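Local coordinates for protein thiosulfate sulfurtransferase (PDB 1YT8) that probably transfers sulfur from thiosulfate to cyanide, as a sulfurtransferase built from repeated rhodanese-like domains, at residues A[38-41]-A[42-45]. Numbering follows the deposited sequence.
Sequences AHPL and FAAN
A type I beta turn from Pro40 to Ala43 joins helix 32-35 to the edge strand 44-45 of a rhodanese-like domain. Ala43 N closes the turn on Pro40 O at 3.1 Å, with an N-H...O angle of 162°. The same carbonyl oxygen takes a second bond from His39 ND1, 2.8 Å away and almost in the imidazole plane; the two donors arrive from opposite faces of the carbonyl plane. A chi1 of 63° turns the His39 imidazole toward this carbonyl of the following residue, while NE2 is held by Asp111 O, and bonds at both nitrogens restrain the ring's rotation. Across the turn, Pro40 CD meets Ala43 CB at 3.7 Å, and both residues pack on Leu26 of the neighbouring strand 25-28 and Tyr69 of strand 66-69. At the corner, Leu41 and Phe42 point the same way, side by side: Leu41 CG lies over one face of the Phe42 ring, 3.9 Å from its centroid, and Leu41 CD2 meets Phe42 CE2 at 3.6 Å. A water bridges two carbonyls of the turn, donating to Leu41 O at 2.7 Å and to Ala43 O at 2.9 Å.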
loop_
_atom_site.group_PDB
_atom_site.type_symbol
_atom_site.label_atom_id
_atom_site.label_comp_id
_atom_site.label_asym_id
_atom_site.label_seq_id
_atom_site.Cartn_x
_atom_site.Cartn_y
_atom_site.Cartn_z
ATOM N N ALA A 38 -12.386 6.608 -9.634
ATOM C CA ALA A 38 -11.957 7.920 -10.109
ATOM C C ALA A 38 -11.349 8.780 -9.003
ATOM O O ALA A 38 -11.965 8.998 -7.959
ATOM C CB ALA A 38 -13.137 8.656 -10.745
ATOM N N HIS A 39 -10.140 9.274 -9.242
ATOM C CA HIS A 39 -9.462 10.122 -8.271
ATOM C C HIS A 39 -8.279 10.836 -8.902
ATOM O O HIS A 39 -7.732 10.380 -9.905
ATOM C CB HIS A 39 -8.989 9.287 -7.072
ATOM C CG HIS A 39 -7.977 8.238 -7.417
ATOM N ND1 HIS A 39 -6.642 8.525 -7.613
ATOM C CD2 HIS A 39 -8.098 6.897 -7.575
ATOM C CE1 HIS A 39 -5.985 7.408 -7.871
ATOM N NE2 HIS A 39 -6.846 6.406 -7.854
ATOM N N PRO A 40 -7.894 11.996 -8.343
ATOM C CA PRO A 40 -6.756 12.744 -8.884
ATOM C C PRO A 40 -5.494 11.898 -8.748
ATOM O O PRO A 40 -5.392 11.068 -7.846
ATOM C CB PRO A 40 -6.718 13.994 -8.007
ATOM C CG PRO A 40 -8.167 14.201 -7.668
ATOM C CD PRO A 40 -8.614 12.795 -7.336
ATOM N N LEU A 41 -4.535 12.119 -9.637
ATOM C CA LEU A 41 -3.285 11.361 -9.633
ATOM C C LEU A 41 -2.600 11.200 -8.277
ATOM O O LEU A 41 -2.216 10.088 -7.897
ATOM C CB LEU A 41 -2.300 11.989 -10.621
ATOM C CG LEU A 41 -0.928 11.324 -10.749
ATOM C CD1 LEU A 41 -1.101 9.838 -11.070
ATOM C CD2 LEU A 41 -0.136 12.021 -11.855
ATOM N N PHE A 42 -2.447 12.299 -7.546
ATOM C CA PHE A 42 -1.767 12.250 -6.259
ATOM C C PHE A 42 -2.654 12.208 -5.027
ATOM O O PHE A 42 -2.190 12.430 -3.901
ATOM C CB PHE A 42 -0.753 13.397 -6.179
ATOM C CG PHE A 42 0.401 13.224 -7.127
ATOM C CD1 PHE A 42 1.319 12.195 -6.930
ATOM C CD2 PHE A 42 0.515 14.017 -8.267
ATOM C CE1 PHE A 42 2.333 11.948 -7.859
ATOM C CE2 PHE A 42 1.523 13.781 -9.202
ATOM C CZ PHE A 42 2.435 12.742 -8.999
ATOM N N ALA A 43 -3.927 11.898 -5.238
ATOM C CA ALA A 43 -4.853 11.782 -4.126
ATOM C C ALA A 43 -4.568 10.446 -3.441
ATOM O O ALA A 43 -4.474 9.406 -4.098
ATOM C CB ALA A 43 -6.298 11.819 -4.628
ATOM N N ALA A 44 -4.409 10.487 -2.126
ATOM C CA ALA A 44 -4.157 9.287 -1.347
ATOM C C ALA A 44 -5.487 8.875 -0.742
ATOM O O ALA A 44 -6.271 9.728 -0.327
ATOM C CB ALA A 44 -3.143 9.576 -0.242
ATOM N N ASN A 45 -5.753 7.574 -0.695
ATOM C CA ASN A 45 -7.011 7.109 -0.135
ATOM C C ASN A 45 -6.888 6.776 1.347
ATOM O O ASN A 45 -6.134 5.890 1.734
ATOM C CB ASN A 45 -7.512 5.883 -0.908
ATOM C CG ASN A 45 -8.865 5.386 -0.417
ATOM O OD1 ASN A 45 -9.759 6.175 -0.103
ATOM N ND2 ASN A 45 -9.029 4.072 -0.376
HETATM O O HOH W 1 -2.195 8.538 -5.648
#